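PDB 1ZPU: iron transport multicopper oxidase FET3 from Saccharomyces cerevisiae, which oxidises ferrous to ferric iron for high-affinity iron uptake, using four copper ions to reduce dioxygen to water, and also oxidises cuprous copper. Local coordinates for residues R22-I25 with Q30-W33; V322-D325 with V331-A334. One frame throughout, in Å; residues are numbered along the deposited sequence.

Contact 1 (R22-I25 with Q30-W33)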
loop_
_atom_site.group_PDB
_atom_site.type_symbol
_atom_site.label_atom_id
_atom_site.label_comp_id
_atom_site.label_asym_id
_atom_site.label_seq_id
_atom_site.Cartn_x
_atom_site.Cartn_y
_atom_site.Cartn_z
ATOM N N ARG A 22 19.145 0.176 16.767
ATOM C CA ARG A 22 18.701 -0.909 15.947
ATOM C C ARG A 22 19.045 -0.541 14.502
ATOM O O ARG A 22 18.935 0.631 14.124
ATOM C CB ARG A 22 17.197 -0.984 16.168
ATOM C CG ARG A 22 16.469 -1.974 15.363
ATOM C CD ARG A 22 15.271 -1.329 14.755
ATOM N NE ARG A 22 15.309 -1.561 13.317
ATOM C CZ ARG A 22 14.346 -2.146 12.626
ATOM N NH1 ARG A 22 13.220 -2.524 13.225
ATOM N NH2 ARG A 22 14.489 -2.321 11.327
ATOM N N PRO A 23 19.502 -1.510 13.695
ATOM C CA PRO A 23 19.818 -1.171 12.307
ATOM C C PRO A 23 18.571 -0.813 11.507
ATOM O O PRO A 23 17.561 -1.500 11.592
ATOM C CB PRO A 23 20.468 -2.454 11.743
ATOM C CG PRO A 23 20.788 -3.279 12.907
ATOM C CD PRO A 23 19.796 -2.918 13.987
ATOM N N VAL A 24 18.660 0.264 10.737
ATOM C CA VAL A 24 17.598 0.666 9.833
ATOM C C VAL A 24 18.173 0.830 8.424
ATOM O O VAL A 24 19.401 0.954 8.272
ATOM C CB VAL A 24 16.898 1.973 10.323
ATOM C CG1 VAL A 24 16.261 1.768 11.682
ATOM C CG2 VAL A 24 17.875 3.121 10.402
ATOM N N ILE A 25 17.304 0.815 7.405
ATOM C CA ILE A 25 17.755 0.995 6.013
ATOM C C ILE A 25 17.951 2.474 5.653
ATOM O O ILE A 25 17.000 3.260 5.630
ATOM C CB ILE A 25 16.837 0.316 4.976
ATOM C CG1 ILE A 25 16.420 -1.078 5.447
ATOM C CG2 ILE A 25 17.571 0.186 3.640
ATOM C CD1 ILE A 25 15.646 -1.891 4.422
ATOM N N GLN A 30 21.866 8.237 5.156
ATOM C CA GLN A 30 20.958 9.108 5.917
ATOM C C GLN A 30 19.642 8.435 6.275
ATOM O O GLN A 30 19.150 7.576 5.544
ATOM C CB GLN A 30 20.681 10.402 5.157
ATOM C CG GLN A 30 21.902 10.995 4.508
ATOM C CD GLN A 30 22.988 11.304 5.516
ATOM O OE1 GLN A 30 24.135 10.868 5.369
ATOM N NE2 GLN A 30 22.631 12.055 6.556
ATOM N N PHE A 31 19.077 8.837 7.408
ATOM C CA PHE A 31 17.775 8.376 7.825
ATOM C C PHE A 31 17.083 9.516 8.513
ATOM O O PHE A 31 17.703 10.184 9.333
ATOM C CB PHE A 31 17.909 7.215 8.802
ATOM C CG PHE A 31 16.622 6.489 9.039
ATOM C CD1 PHE A 31 16.231 5.455 8.192
ATOM C CD2 PHE A 31 15.794 6.849 10.092
ATOM C CE1 PHE A 31 15.053 4.788 8.386
ATOM C CE2 PHE A 31 14.604 6.197 10.300
ATOM C CZ PHE A 31 14.226 5.161 9.444
ATOM N N PRO A 32 15.780 9.715 8.240
ATOM C CA PRO A 32 14.914 8.911 7.355
ATOM C C PRO A 32 15.156 9.160 5.871
ATOM O O PRO A 32 15.864 10.092 5.530
ATOM C CB PRO A 32 13.498 9.363 7.746
ATOM C CG PRO A 32 13.675 10.701 8.342
ATOM C CD PRO A 32 15.053 10.807 8.906
ATOM N N TRP A 33 14.562 8.338 5.006
ATOM C CA TRP A 33 14.605 8.552 3.556
ATOM C C TRP A 33 13.959 9.883 3.160
ATOM O O TRP A 33 13.105 10.393 3.882
ATOM C CB TRP A 33 13.942 7.377 2.842
ATOM C CG TRP A 33 14.833 6.179 2.770
ATOM C CD1 TRP A 33 15.321 5.447 3.823
ATOM C CD2 TRP A 33 15.360 5.577 1.588
ATOM N NE1 TRP A 33 16.127 4.434 3.361
ATOM C CE2 TRP A 33 16.163 4.489 1.993
ATOM C CE3 TRP A 33 15.239 5.856 0.226
ATOM C CZ2 TRP A 33 16.848 3.680 1.076
ATOM C CZ3 TRP A 33 15.910 5.059 -0.677
ATOM C CH2 TRP A 33 16.711 3.978 -0.250
#

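Contact 2 (V322-D325 with V331-A334)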
loop_
_atom_site.group_PDB
_atom_site.type_symbol
_atom_site.label_atom_id
_atom_site.label_comp_id
_atom_site.label_asym_id
_atom_site.label_seq_id
_atom_site.Cartn_x
_atom_site.Cartn_y
_atom_site.Cartn_z
ATOM N N VAL A 322 -10.904 -14.744 0.643
ATOM C CA VAL A 322 -9.675 -14.567 1.394
ATOM C C VAL A 322 -9.693 -15.435 2.646
ATOM O O VAL A 322 -10.568 -15.293 3.493
ATOM C CB VAL A 322 -9.495 -13.106 1.817
ATOM C CG1 VAL A 322 -8.278 -12.958 2.706
ATOM C CG2 VAL A 322 -9.386 -12.206 0.596
ATOM N N VAL A 323 -8.717 -16.328 2.760
ATOM C CA VAL A 323 -8.582 -17.169 3.935
ATOM C C VAL A 323 -7.111 -17.472 4.236
ATOM O O VAL A 323 -6.265 -17.441 3.333
ATOM C CB VAL A 323 -9.409 -18.477 3.791
ATOM C CG1 VAL A 323 -8.739 -19.466 2.844
ATOM C CG2 VAL A 323 -9.652 -19.106 5.149
ATOM N N MET A 324 -6.819 -17.729 5.514
ATOM C CA MET A 324 -5.525 -18.244 5.938
ATOM C C MET A 324 -5.654 -19.747 6.150
ATOM O O MET A 324 -6.661 -20.210 6.695
ATOM C CB MET A 324 -5.084 -17.555 7.236
ATOM C CG MET A 324 -4.205 -16.305 7.058
ATOM S SD MET A 324 -4.892 -15.095 5.910
ATOM C CE MET A 324 -3.841 -13.690 6.292
ATOM N N ASP A 325 -4.651 -20.505 5.714
ATOM C CA ASP A 325 -4.641 -21.962 5.938
ATOM C C ASP A 325 -3.248 -22.584 5.924
ATOM O O ASP A 325 -2.321 -22.033 5.334
ATOM C CB ASP A 325 -5.516 -22.678 4.914
ATOM C CG ASP A 325 -5.934 -24.047 5.385
ATOM O OD1 ASP A 325 -6.212 -24.935 4.546
ATOM O OD2 ASP A 325 -5.979 -24.239 6.616
ATOM N N VAL A 331 3.489 -24.661 7.549
ATOM C CA VAL A 331 3.410 -23.217 7.753
ATOM C C VAL A 331 2.082 -22.660 7.248
ATOM O O VAL A 331 1.414 -23.272 6.411
ATOM C CB VAL A 331 4.643 -22.434 7.177
ATOM C CG1 VAL A 331 5.868 -23.331 7.047
ATOM C CG2 VAL A 331 4.324 -21.758 5.853
ATOM N N ASN A 332 1.710 -21.498 7.772
ATOM C CA ASN A 332 0.431 -20.881 7.466
ATOM C C ASN A 332 0.516 -19.841 6.341
ATOM O O ASN A 332 1.217 -18.835 6.465
ATOM C CB ASN A 332 -0.151 -20.270 8.737
ATOM C CG ASN A 332 -1.578 -19.822 8.565
ATOM O OD1 ASN A 332 -1.855 -18.628 8.422
ATOM N ND2 ASN A 332 -2.498 -20.775 8.575
ATOM N N TYR A 333 -0.206 -20.099 5.253
ATOM C CA TYR A 333 -0.226 -19.224 4.088
ATOM C C TYR A 333 -1.544 -18.459 3.948
ATOM O O TYR A 333 -2.546 -18.793 4.604
ATOM C CB TYR A 333 0.036 -20.040 2.825
ATOM C CG TYR A 333 1.459 -20.542 2.706
ATOM C CD1 TYR A 333 1.792 -21.845 3.065
ATOM C CD2 TYR A 333 2.473 -19.712 2.237
ATOM C CE1 TYR A 333 3.093 -22.317 2.946
ATOM C CE2 TYR A 333 3.773 -20.164 2.123
ATOM C CZ TYR A 333 4.084 -21.470 2.479
ATOM O OH TYR A 333 5.389 -21.918 2.370
ATOM N N ALA A 334 -1.537 -17.433 3.099
ATOM C CA ALA A 334 -2.740 -16.676 2.775
ATOM C C ALA A 334 -3.202 -16.989 1.356
ATOM O O ALA A 334 -2.382 -17.164 0.453
ATOM C CB ALA A 334 -2.478 -15.223 2.921
#

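Contact 1 (R22-I25 with Q30-W33)
W33 reaches back across the loop with its indole N-H and donates a hydrogen bond to the carbonyl of I25, NE1 to O 2.7 Å, moderately bent at 145°. The oxygen lies in the plane of the indole ring, but the nitrogen does not meet it along a lone pair: it approaches from above the carbonyl plane. The bond should restrict the rotation of the indole and ties the loop after strand 22-27 to the backbone of that strand.

The same oxygen, I25 O, also lies at the edge of the F31 ring, in its plane, 3.5 Å from F31 CD1, so one backbone oxygen has two aromatic edges beside it.

The apolar part is a CH-pi contact. V24 CG2 lies over one face of F31, 3.8 Å from the ring centroid and 20° off the ring normal, with the two side chains crossing at about a right angle. F31 turns its CG anti to the backbone N (chi1 -167°), which carries the ring toward the strand; the opposite face is covered near its rim by CB of P32, whose preceding peptide bond is cis. I25 CG2 and W33 CZ2 add a looser contact.

Strand 22-27 is an outermost strand of its sheet in the first plastocyanin-like domain, pairing antiparallel with strand 2-14. R14 of that partner touches both V24 and F31, W142 of strand 133-142 packs on V24, and M116, just before strand 117-123, touches W33.

Contact 2 (V322-D325 with V331-A334)
D325, M324 and A334, the residues with most surface buried here, lie on the two arms of a beta hairpin, strands 316-326 and 332-336, at one edge of a six-stranded sheet in the third plastocyanin-like domain. The arms run antiparallel at 166°, their axes 4.7 Å apart.

D325 and Y333 form the hydrogen-bonded pair. D325 N donates to Y333 O and Y333 N returns the bond to D325 O, both at 2.9 Å and both fairly straight. The two side chains leave on the same face of the sheet, but the phenol ring leads away from D325, and its OH bonds to N329 in the turn.

M324 and A334 make the adjoining non-hydrogen-bonded pair, with both side chains on the other face. M324 bends at chi2 (51°), which brings SD to 3.8 Å from the methyl CB of A334. Beside this pair the backbone adds a CA-H...O contact, M324 CA to Y333 O. The M324 side chain touches H392, and both H392 and H468 are ligands of the type 1 copper, so this face of the hairpin borders the electron-accepting metal site. Q471, which bonds to the backbone of N332 and A334, ties the hairpin to the loop after helix 466-470.

N332 closes the contact toward the turn. Its CG stands anti to the backbone N (chi1 -170°), bringing the amide nearer the neighbouring strand, where it crosses M324 at about a right angle. ND2 reaches within 3.3 Å of D325 C and makes a weak hydrogen bond to N326 OD1, while OD1 rests 3.6 Å from M324 CG.

In the fold
Both contacts link pieces of chain close in sequence, but in separate plastocyanin-like domains, with centres about 32 Å apart and no atoms touching. Contact 1 is the more buried. It joins an edge strand to the irregular loop that follows and is held by side chains, through one indole N-H hydrogen bond and one CH-pi contact. Contact 2, partly buried, is a true hairpin held by paired backbone bonds, with a thioether and a methyl on one face. Their distances from copper differ as well: M324 lies beside the type 1 ligands, whereas W33 is about 9 Å from the type 3 ligand H105, side chain to side chain.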